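Local atomic coordinates of MAU2 chromatid cohesion factor homolog (Saccharomyces cerevisiae, PDB entry 4XDN), a protein that forms a complex with SCC2 that is required for loading cohesin onto chromosomes, and so takes part in sister chromatid cohesion. Residues N322-L326 with K350-T355; T355-I359 with Y379-L383; G428-V432 with V459-R463. All blocks are in the same frame, centred on the assembly; numbering follows the deposited sequence.

Interaction 1. Residues N322-L326 with K350-T355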
ATOM      1  N   ASN A 322       9.238   6.440  11.362  1.00 33.75           N
ATOM      2  CA  ASN A 322       8.843   7.318  10.267  1.00 33.19           C
ATOM      3  C   ASN A 322       7.517   6.868   9.652  1.00 32.75           C
ATOM      4  O   ASN A 322       6.639   7.689   9.387  1.00 33.15           O
ATOM      5  CB  ASN A 322       9.938   7.356   9.199  1.00 31.38           C
ATOM      6  CG  ASN A 322       9.746   8.481   8.197  1.00 31.58           C
ATOM      7  OD1 ASN A 322       9.475   9.625   8.569  1.00 31.53           O
ATOM      8  ND2 ASN A 322       9.883   8.157   6.914  1.00 30.06           N
ATOM      9  N   ILE A 323       7.379   5.560   9.437  1.00 29.22           N
ATOM     10  CA  ILE A 323       6.143   4.984   8.911  1.00 24.81           C
ATOM     11  C   ILE A 323       5.000   5.182   9.904  1.00 26.23           C
ATOM     12  O   ILE A 323       3.900   5.577   9.524  1.00 23.81           O
ATOM     13  CB  ILE A 323       6.295   3.469   8.611  1.00 32.20           C
ATOM     14  CG1 ILE A 323       7.307   3.229   7.483  1.00 33.80           C
ATOM     15  CG2 ILE A 323       4.944   2.840   8.247  1.00 31.10           C
ATOM     16  CD1 ILE A 323       6.866   3.714   6.107  1.00 35.68           C
ATOM     17  N   LEU A 324       5.267   4.897  11.175  1.00 28.78           N
ATOM     18  CA  LEU A 324       4.246   5.005  12.212  1.00 31.95           C
ATOM     19  C   LEU A 324       3.744   6.436  12.340  1.00 33.15           C
ATOM     20  O   LEU A 324       2.557   6.670  12.570  1.00 33.89           O
ATOM     21  CB  LEU A 324       4.794   4.523  13.557  1.00 35.84           C
ATOM     22  CG  LEU A 324       3.873   4.720  14.763  1.00 40.68           C
ATOM     23  CD1 LEU A 324       2.519   4.049  14.545  1.00 41.51           C
ATOM     24  CD2 LEU A 324       4.535   4.195  16.026  1.00 44.64           C
ATOM     25  N   LEU A 325       4.652   7.393  12.191  1.00 31.91           N
ATOM     26  CA  LEU A 325       4.283   8.793  12.298  1.00 32.99           C
ATOM     27  C   LEU A 325       3.404   9.189  11.115  1.00 32.38           C
ATOM     28  O   LEU A 325       2.492  10.003  11.256  1.00 31.33           O
ATOM     29  CB  LEU A 325       5.529   9.675  12.371  1.00 31.94           C
ATOM     30  CG  LEU A 325       5.281  11.170  12.581  1.00 32.91           C
ATOM     31  CD1 LEU A 325       4.446  11.422  13.833  1.00 33.38           C
ATOM     32  CD2 LEU A 325       6.605  11.915  12.671  1.00 32.94           C
ATOM     33  N   LEU A 326       3.674   8.600   9.955  1.00 30.61           N
ATOM     34  CA  LEU A 326       2.860   8.850   8.771  1.00 31.54           C
ATOM     35  C   LEU A 326       1.445   8.323   8.980  1.00 31.56           C
ATOM     36  O   LEU A 326       0.471   9.041   8.757  1.00 32.70           O
ATOM     37  CB  LEU A 326       3.489   8.204   7.532  1.00 31.30           C
ATOM     38  CG  LEU A 326       2.686   8.297   6.229  1.00 32.17           C
ATOM     39  CD1 LEU A 326       2.523   9.743   5.785  1.00 33.98           C
ATOM     40  CD2 LEU A 326       3.346   7.469   5.135  1.00 31.09           C
ATOM     41  N   LYS A 350       7.488  16.713   9.298  1.00 32.71           N
ATOM     42  CA  LYS A 350       8.564  15.974   9.950  1.00 34.75           C
ATOM     43  C   LYS A 350       8.835  14.664   9.216  1.00 33.29           C
ATOM     44  O   LYS A 350       9.989  14.304   8.983  1.00 33.37           O
ATOM     45  CB  LYS A 350       8.226  15.697  11.417  1.00 38.87           C
ATOM     46  CG  LYS A 350       9.253  14.835  12.135  1.00 45.12           C
ATOM     47  CD  LYS A 350       8.951  14.725  13.621  1.00 51.97           C
ATOM     48  CE  LYS A 350       9.899  13.752  14.311  1.00 56.18           C
ATOM     49  NZ  LYS A 350       9.505  13.499  15.725  1.00 58.96           N
ATOM     50  N   VAL A 351       7.765  13.957   8.861  1.00 32.24           N
ATOM     51  CA  VAL A 351       7.870  12.742   8.062  1.00 33.41           C
ATOM     52  C   VAL A 351       8.583  13.051   6.752  1.00 34.11           C
ATOM     53  O   VAL A 351       9.442  12.290   6.301  1.00 32.08           O
ATOM     54  CB  VAL A 351       6.478  12.139   7.763  1.00 33.98           C
ATOM     55  CG1 VAL A 351       6.590  10.932   6.833  1.00 32.83           C
ATOM     56  CG2 VAL A 351       5.780  11.752   9.059  1.00 34.67           C
ATOM     57  N   TYR A 352       8.219  14.176   6.148  1.00 32.64           N
ATOM     58  CA  TYR A 352       8.829  14.609   4.899  1.00 32.43           C
ATOM     59  C   TYR A 352      10.332  14.824   5.076  1.00 34.61           C
ATOM     60  O   TYR A 352      11.136  14.237   4.350  1.00 33.24           O
ATOM     61  CB  TYR A 352       8.162  15.891   4.403  1.00 32.53           C
ATOM     62  CG  TYR A 352       8.583  16.312   3.015  1.00 31.70           C
ATOM     63  CD1 TYR A 352       9.682  17.141   2.825  1.00 35.52           C
ATOM     64  CD2 TYR A 352       7.880  15.892   1.894  1.00 30.69           C
ATOM     65  CE1 TYR A 352      10.072  17.533   1.559  1.00 38.11           C
ATOM     66  CE2 TYR A 352       8.262  16.281   0.622  1.00 33.23           C
ATOM     67  CZ  TYR A 352       9.360  17.102   0.461  1.00 36.29           C
ATOM     68  OH  TYR A 352       9.752  17.497  -0.797  1.00 38.75           O
ATOM     69  N   SER A 353      10.706  15.653   6.048  1.00 36.22           N
ATOM     70  CA  SER A 353      12.113  15.970   6.284  1.00 38.69           C
ATOM     71  C   SER A 353      12.919  14.745   6.722  1.00 36.64           C
ATOM     72  O   SER A 353      14.067  14.578   6.310  1.00 36.54           O
ATOM     73  CB  SER A 353      12.246  17.073   7.336  1.00 41.73           C
ATOM     74  OG  SER A 353      11.780  16.636   8.601  1.00 44.29           O
ATOM     75  N   THR A 354      12.326  13.900   7.562  1.00 35.97           N
ATOM     76  CA  THR A 354      12.989  12.672   7.993  1.00 36.09           C
ATOM     77  C   THR A 354      13.292  11.801   6.783  1.00 35.50           C
ATOM     78  O   THR A 354      14.395  11.274   6.641  1.00 36.30           O
ATOM     79  CB  THR A 354      12.127  11.870   8.994  1.00 36.93           C
ATOM     80  OG1 THR A 354      11.980  12.614  10.207  1.00 38.70           O
ATOM     81  CG2 THR A 354      12.769  10.516   9.315  1.00 36.77           C
ATOM     82  N   THR A 355      12.295  11.663   5.916  1.00 33.85           N
ATOM     83  CA  THR A 355      12.412  10.850   4.715  1.00 33.74           C
ATOM     84  C   THR A 355      13.508  11.387   3.798  1.00 33.98           C
ATOM     85  O   THR A 355      14.268  10.615   3.217  1.00 32.83           O
ATOM     86  CB  THR A 355      11.071  10.799   3.957  1.00 31.59           C
ATOM     87  OG1 THR A 355      10.078  10.193   4.794  1.00 28.87           O
ATOM     88  CG2 THR A 355      11.188  10.001   2.668  1.00 31.00           C
TER
HETATM   89  O   HOH W   1       9.489  11.060  11.021  1.00 30.19           O
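The hydroxyl oxygen OG1 of T355 is held by two groups: N322 ND2 donates to it across the helix pair at 2.9 Å, nearly straight at 164°, while OG1 donates to V351 O one turn back at 2.7 Å. The hydroxyl lies nearly in the amide plane of N322. ND2 donating to T355 OG1 and OD1 accepting from a water settle which end of the amide is which. With its CG anti to the backbone N (chi1 -167°), N322 sends the amide to the facing helix, and OD1 ends beside T354 CG2, 3.5 Å away. The same water donates to T354 OG1, so both ends of this buried amide have partners. V351 O also accepts the helical N-H of T355, so it is gripped twice. Beside this polar patch the contact becomes apolar. L325 and V351 slide past each other in opposite directions, CG of the leucine 3.6 Å from CG2 of the valine, and the aliphatic chain of K350 crosses the L325 side chain at about a right angle, touching CD2. Helices 317-331 and 339-360 run antiparallel here, the axes of these short segments 9.7 Å apart at 157°, an alpha-helical hairpin in this largely helical protein.

Interaction 2. Residues T355-I359 with Y379-L383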
ATOM      1  N   THR A 355      12.295  11.663   5.916  1.00 33.85           N
ATOM      2  CA  THR A 355      12.412  10.850   4.715  1.00 33.74           C
ATOM      3  C   THR A 355      13.508  11.387   3.798  1.00 33.98           C
ATOM      4  O   THR A 355      14.268  10.615   3.217  1.00 32.83           O
ATOM      5  CB  THR A 355      11.071  10.799   3.957  1.00 31.59           C
ATOM      6  OG1 THR A 355      10.078  10.193   4.794  1.00 28.87           O
ATOM      7  CG2 THR A 355      11.188  10.001   2.668  1.00 31.00           C
ATOM      8  N   GLN A 356      13.586  12.709   3.675  1.00 33.84           N
ATOM      9  CA  GLN A 356      14.634  13.334   2.871  1.00 35.78           C
ATOM     10  C   GLN A 356      16.018  12.935   3.373  1.00 35.37           C
ATOM     11  O   GLN A 356      16.922  12.676   2.579  1.00 36.33           O
ATOM     12  CB  GLN A 356      14.495  14.854   2.886  1.00 40.94           C
ATOM     13  CG  GLN A 356      13.374  15.388   2.016  1.00 43.03           C
ATOM     14  CD  GLN A 356      13.310  16.903   2.021  1.00 46.62           C
ATOM     15  OE1 GLN A 356      13.421  17.540   3.070  1.00 46.03           O
ATOM     16  NE2 GLN A 356      13.143  17.489   0.841  1.00 48.95           N
ATOM     17  N   LYS A 357      16.175  12.890   4.693  1.00 37.39           N
ATOM     18  CA  LYS A 357      17.447  12.517   5.303  1.00 41.53           C
ATOM     19  C   LYS A 357      17.747  11.029   5.114  1.00 37.94           C
ATOM     20  O   LYS A 357      18.903  10.642   4.941  1.00 34.46           O
ATOM     21  CB  LYS A 357      17.450  12.872   6.792  1.00 47.16           C
ATOM     22  CG  LYS A 357      17.691  14.346   7.073  1.00 54.41           C
ATOM     23  CD  LYS A 357      17.718  14.637   8.568  1.00 61.91           C
ATOM     24  CE  LYS A 357      18.992  15.368   8.980  1.00 68.75           C
ATOM     25  NZ  LYS A 357      20.205  14.501   8.894  1.00 71.02           N
ATOM     26  N   LEU A 358      16.708  10.197   5.151  1.00 38.80           N
ATOM     27  CA  LEU A 358      16.877   8.766   4.932  1.00 37.26           C
ATOM     28  C   LEU A 358      17.401   8.514   3.524  1.00 35.10           C
ATOM     29  O   LEU A 358      18.264   7.659   3.315  1.00 38.59           O
ATOM     30  CB  LEU A 358      15.560   8.020   5.151  1.00 38.58           C
ATOM     31  CG  LEU A 358      15.063   7.915   6.597  1.00 41.62           C
ATOM     32  CD1 LEU A 358      13.679   7.275   6.638  1.00 41.54           C
ATOM     33  CD2 LEU A 358      16.039   7.126   7.461  1.00 43.10           C
ATOM     34  N   ILE A 359      16.879   9.266   2.561  1.00 32.15           N
ATOM     35  CA  ILE A 359      17.364   9.198   1.189  1.00 34.09           C
ATOM     36  C   ILE A 359      18.816   9.661   1.118  1.00 38.57           C
ATOM     37  O   ILE A 359      19.669   8.985   0.544  1.00 36.15           O
ATOM     38  CB  ILE A 359      16.505  10.062   0.246  1.00 35.63           C
ATOM     39  CG1 ILE A 359      15.083   9.507   0.172  1.00 34.66           C
ATOM     40  CG2 ILE A 359      17.118  10.118  -1.155  1.00 37.25           C
ATOM     41  CD1 ILE A 359      14.091  10.450  -0.474  1.00 37.62           C
ATOM     42  N   TYR A 379      10.909   5.674  -0.640  1.00 29.83           N
ATOM     43  CA  TYR A 379      11.086   6.907   0.117  1.00 31.05           C
ATOM     44  C   TYR A 379      10.420   8.069  -0.609  1.00 31.38           C
ATOM     45  O   TYR A 379       9.784   8.917   0.015  1.00 29.94           O
ATOM     46  CB  TYR A 379      12.573   7.213   0.333  1.00 32.06           C
ATOM     47  CG  TYR A 379      13.258   6.389   1.404  1.00 34.90           C
ATOM     48  CD1 TYR A 379      12.598   6.038   2.575  1.00 36.65           C
ATOM     49  CD2 TYR A 379      14.575   5.973   1.247  1.00 37.54           C
ATOM     50  CE1 TYR A 379      13.227   5.294   3.555  1.00 38.17           C
ATOM     51  CE2 TYR A 379      15.210   5.227   2.222  1.00 38.80           C
ATOM     52  CZ  TYR A 379      14.530   4.891   3.373  1.00 40.57           C
ATOM     53  OH  TYR A 379      15.155   4.148   4.347  1.00 45.69           O
ATOM     54  N   LYS A 380      10.563   8.102  -1.929  1.00 29.92           N
ATOM     55  CA  LYS A 380       9.979   9.172  -2.728  1.00 31.95           C
ATOM     56  C   LYS A 380       8.455   9.106  -2.702  1.00 30.38           C
ATOM     57  O   LYS A 380       7.784  10.136  -2.735  1.00 29.47           O
ATOM     58  CB  LYS A 380      10.493   9.106  -4.167  1.00 32.95           C
ATOM     59  CG  LYS A 380      11.922   9.616  -4.325  1.00 34.97           C
ATOM     60  CD  LYS A 380      12.572   9.117  -5.606  1.00 37.37           C
ATOM     61  CE  LYS A 380      11.815   9.574  -6.841  1.00 40.60           C
ATOM     62  NZ  LYS A 380      12.472   9.106  -8.093  1.00 43.29           N
ATOM     63  N   SER A 381       7.910   7.897  -2.630  1.00 29.39           N
ATOM     64  CA  SER A 381       6.462   7.727  -2.549  1.00 32.29           C
ATOM     65  C   SER A 381       5.950   8.283  -1.226  1.00 31.31           C
ATOM     66  O   SER A 381       4.857   8.842  -1.162  1.00 34.08           O
ATOM     67  CB  SER A 381       6.071   6.255  -2.693  1.00 35.93           C
ATOM     68  OG  SER A 381       6.416   5.517  -1.534  1.00 39.00           O
ATOM     69  N   ILE A 382       6.745   8.125  -0.171  1.00 30.70           N
ATOM     70  CA  ILE A 382       6.392   8.670   1.134  1.00 30.60           C
ATOM     71  C   ILE A 382       6.346  10.191   1.056  1.00 32.77           C
ATOM     72  O   ILE A 382       5.443  10.815   1.614  1.00 30.72           O
ATOM     73  CB  ILE A 382       7.383   8.223   2.232  1.00 30.55           C
ATOM     74  CG1 ILE A 382       7.239   6.718   2.474  1.00 30.15           C
ATOM     75  CG2 ILE A 382       7.140   8.994   3.535  1.00 31.69           C
ATOM     76  CD1 ILE A 382       8.239   6.131   3.459  1.00 31.84           C
ATOM     77  N   LEU A 383       7.313  10.787   0.365  1.00 33.23           N
ATOM     78  CA  LEU A 383       7.299  12.230   0.138  1.00 33.79           C
ATOM     79  C   LEU A 383       6.015  12.622  -0.587  1.00 33.49           C
ATOM     80  O   LEU A 383       5.406  13.647  -0.283  1.00 34.05           O
ATOM     81  CB  LEU A 383       8.515  12.680  -0.676  1.00 33.40           C
ATOM     82  CG  LEU A 383       9.911  12.469  -0.084  1.00 34.91           C
ATOM     83  CD1 LEU A 383      10.974  12.949  -1.066  1.00 35.54           C
ATOM     84  CD2 LEU A 383      10.068  13.180   1.254  1.00 38.47           C
TER
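Helices 339-360 and 369-398 follow one another along the chain and pack as an antiparallel helical hairpin, the axes of these short segments 9.6 Å apart at 160°. Y379 fills much of the seam. Its CG lies anti to the carbonyl carbon (chi1 -77°), and the ring reaches L358, whose CB sits over one face as a CH-pi contact, 4.0 Å from the ring centroid and 21° off the normal. The leucine crosses the tyrosine at about a right angle and adds CD1 at 3.7 Å from Y379 CE1. I359 passes the root of the same residue in the opposite direction, with its CG1 3.4 Å from Y379 CB, and beyond it I359 CD1 meets L383 CD1 tip to tip at 4.0 Å. T355 turns its methyl into the seam: CG2 lies 3.2 Å from Y379 O and 3.7 Å from L383 CD2. On its other branch OG1 touches I382 CG2, but its polar partners lie outside this pair of segments. E319 of helix 317-331 packs against both L358 and Y379. No hydrogen bond joins the two segments; they cohere through dispersion and the CH-pi contact, and the threonine can serve as an apolar methyl here because its hydroxyl is already bonded to V351 O one turn back in its own helix and to N322 of helix 317-331.

Interaction 3. Residues G428-V432 with V459-R463. With SO4 (sulfate ion), chain G.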
ATOM      1  N   GLY A 428     -18.966  24.038  -8.875  1.00 47.79           N
ATOM      2  CA  GLY A 428     -20.317  23.866  -9.368  1.00 52.01           C
ATOM      3  C   GLY A 428     -20.367  23.253 -10.756  1.00 56.01           C
ATOM      4  O   GLY A 428     -21.400  23.298 -11.422  1.00 59.65           O
ATOM      5  N   GLY A 429     -19.249  22.679 -11.193  1.00 54.74           N
ATOM      6  CA  GLY A 429     -19.175  22.052 -12.500  1.00 54.38           C
ATOM      7  C   GLY A 429     -19.783  20.662 -12.522  1.00 51.84           C
ATOM      8  O   GLY A 429     -19.843  20.022 -13.572  1.00 53.76           O
ATOM      9  N   GLY A 430     -20.228  20.189 -11.362  1.00 49.21           N
ATOM     10  CA  GLY A 430     -20.840  18.875 -11.256  1.00 49.61           C
ATOM     11  C   GLY A 430     -19.815  17.758 -11.252  1.00 50.39           C
ATOM     12  O   GLY A 430     -19.810  16.913 -10.359  1.00 50.94           O
ATOM     13  N   ALA A 431     -18.960  17.751 -12.268  1.00 50.21           N
ATOM     14  CA  ALA A 431     -17.854  16.804 -12.362  1.00 49.19           C
ATOM     15  C   ALA A 431     -18.331  15.360 -12.490  1.00 48.27           C
ATOM     16  O   ALA A 431     -17.628  14.432 -12.088  1.00 46.82           O
ATOM     17  CB  ALA A 431     -16.933  16.947 -11.152  1.00 48.57           C
ATOM     18  N   VAL A 432     -19.520  15.168 -13.054  1.00 48.75           N
ATOM     19  CA  VAL A 432     -20.040  13.825 -13.286  1.00 49.44           C
ATOM     20  C   VAL A 432     -19.107  13.058 -14.220  1.00 50.65           C
ATOM     21  O   VAL A 432     -18.719  11.929 -13.926  1.00 49.19           O
ATOM     22  CB  VAL A 432     -21.467  13.865 -13.884  1.00 52.59           C
ATOM     23  CG1 VAL A 432     -21.949  12.469 -14.270  1.00 54.16           C
ATOM     24  CG2 VAL A 432     -22.435  14.494 -12.899  1.00 51.99           C
ATOM     25  N   VAL A 459     -24.201  14.429  -6.572  1.00 37.02           N
ATOM     26  CA  VAL A 459     -24.459  15.427  -7.600  1.00 37.85           C
ATOM     27  C   VAL A 459     -25.744  15.107  -8.355  1.00 40.69           C
ATOM     28  O   VAL A 459     -26.604  15.969  -8.518  1.00 41.90           O
ATOM     29  CB  VAL A 459     -23.277  15.520  -8.590  1.00 37.70           C
ATOM     30  CG1 VAL A 459     -23.638  16.357  -9.817  1.00 39.68           C
ATOM     31  CG2 VAL A 459     -22.062  16.104  -7.894  1.00 37.83           C
ATOM     32  N   GLN A 460     -25.872  13.865  -8.810  1.00 41.22           N
ATOM     33  CA  GLN A 460     -27.037  13.455  -9.587  1.00 44.38           C
ATOM     34  C   GLN A 460     -28.311  13.541  -8.752  1.00 43.17           C
ATOM     35  O   GLN A 460     -29.362  13.926  -9.258  1.00 43.06           O
ATOM     36  CB  GLN A 460     -26.855  12.031 -10.123  1.00 45.93           C
ATOM     37  CG  GLN A 460     -25.715  11.868 -11.127  1.00 48.41           C
ATOM     38  CD  GLN A 460     -26.061  12.389 -12.512  1.00 52.27           C
ATOM     39  OE1 GLN A 460     -26.671  13.449 -12.660  1.00 53.84           O
ATOM     40  NE2 GLN A 460     -25.672  11.638 -13.536  1.00 53.83           N
ATOM     41  N   ALA A 461     -28.209  13.185  -7.475  1.00 41.22           N
ATOM     42  CA  ALA A 461     -29.359  13.228  -6.578  1.00 41.63           C
ATOM     43  C   ALA A 461     -29.771  14.671  -6.308  1.00 42.86           C
ATOM     44  O   ALA A 461     -30.956  14.978  -6.181  1.00 44.21           O
ATOM     45  CB  ALA A 461     -29.045  12.513  -5.278  1.00 38.69           C
ATOM     46  N   ALA A 462     -28.781  15.554  -6.220  1.00 42.09           N
ATOM     47  CA  ALA A 462     -29.041  16.976  -6.048  1.00 42.74           C
ATOM     48  C   ALA A 462     -29.768  17.527  -7.266  1.00 45.43           C
ATOM     49  O   ALA A 462     -30.633  18.392  -7.147  1.00 46.23           O
ATOM     50  CB  ALA A 462     -27.742  17.733  -5.819  1.00 41.22           C
ATOM     51  N   ARG A 463     -29.415  17.017  -8.441  1.00 45.79           N
ATOM     52  CA  ARG A 463     -30.020  17.479  -9.682  1.00 48.68           C
ATOM     53  C   ARG A 463     -31.439  16.941  -9.838  1.00 49.66           C
ATOM     54  O   ARG A 463     -32.317  17.641 -10.334  1.00 49.54           O
ATOM     55  CB  ARG A 463     -29.156  17.071 -10.876  1.00 50.65           C
ATOM     56  CG  ARG A 463     -27.847  17.837 -10.945  1.00 50.70           C
ATOM     57  CD  ARG A 463     -26.950  17.347 -12.065  1.00 53.64           C
ATOM     58  NE  ARG A 463     -25.715  18.122 -12.133  1.00 54.12           N
ATOM     59  CZ  ARG A 463     -24.769  17.953 -13.049  1.00 56.61           C
ATOM     60  NH1 ARG A 463     -24.903  17.029 -13.991  1.00 58.50           N
ATOM     61  NH2 ARG A 463     -23.684  18.714 -13.026  1.00 55.51           N
TER
HETATM   62  S   SO4 G 705     -21.378  17.106 -15.923  1.00184.71           S
HETATM   63  O1  SO4 G 705     -20.944  17.077 -14.529  1.00184.16           O
HETATM   64  O2  SO4 G 705     -20.321  16.567 -16.771  1.00184.82           O
HETATM   65  O3  SO4 G 705     -22.584  16.296 -16.073  1.00184.75           O
HETATM   66  O4  SO4 G 705     -21.665  18.482 -16.315  1.00185.65           O
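R463 reaches out from helix 446-466 toward the glycine-rich turn 428-432, extended from CG to NE, and lays its guanidinium over V459. CG1 of that valine sits under one face, offset toward the rim, 3.5 Å from the plane. At the edge, in plane, NH1 donates to O3 of a bound sulfate at 3.2 Å, nearly straight at 171°, while NH2 comes 3.4 Å from G430 CA. V432 points toward the helix, its CG2 3.7 Å from R463 NH1 and 3.8 Å from V459 CG1; the side chains of V432 and Q460 cross at about a right angle, CG1 against NE2. V459 turns its second methyl, CG2, to G430 O at 3.4 Å. The backbone of the turn serves the anion as well: V432 N donates to sulfate O1 at 2.8 Å, at the start of helix 432-440, where A431 holds the N-cap position. G428, with positive phi, is the C-prime residue of the Schellman motif that ends the preceding helix 415-426, so the chain leaves one helix and enters the next within a few residues. No hydrogen bond runs directly between the two segments. Instead the sulfate, probably from the crystallisation liquor, bridges R463 and the first turn of helix 432-440, where the arginine's charge and the helix N-terminus would both be expected to attract an anion; the rest is van der Waals contact, centred on the two valines.

Interactions 1 and 2 are neighbours, their centres 8 Å apart. Both use helix 339-360: helix 317-331 packs on it in interaction 1 and helix 369-398 in interaction 2, with T355 belonging to both. I323 on I382 ties the outer two helices directly, so the three consecutive helices pack as one unit. The contacts come in series along the chain, interaction 1 closing before interaction 2 opens and interaction 3 following. Interaction 3 lies about 37 and 38 Å from the other two, centre to centre, with no touch; it joins the turn between helices 415-426 and 432-440 to helix 446-466. Together they sample two separate regions of one elongated helical protein, near each of which another protein chain packs.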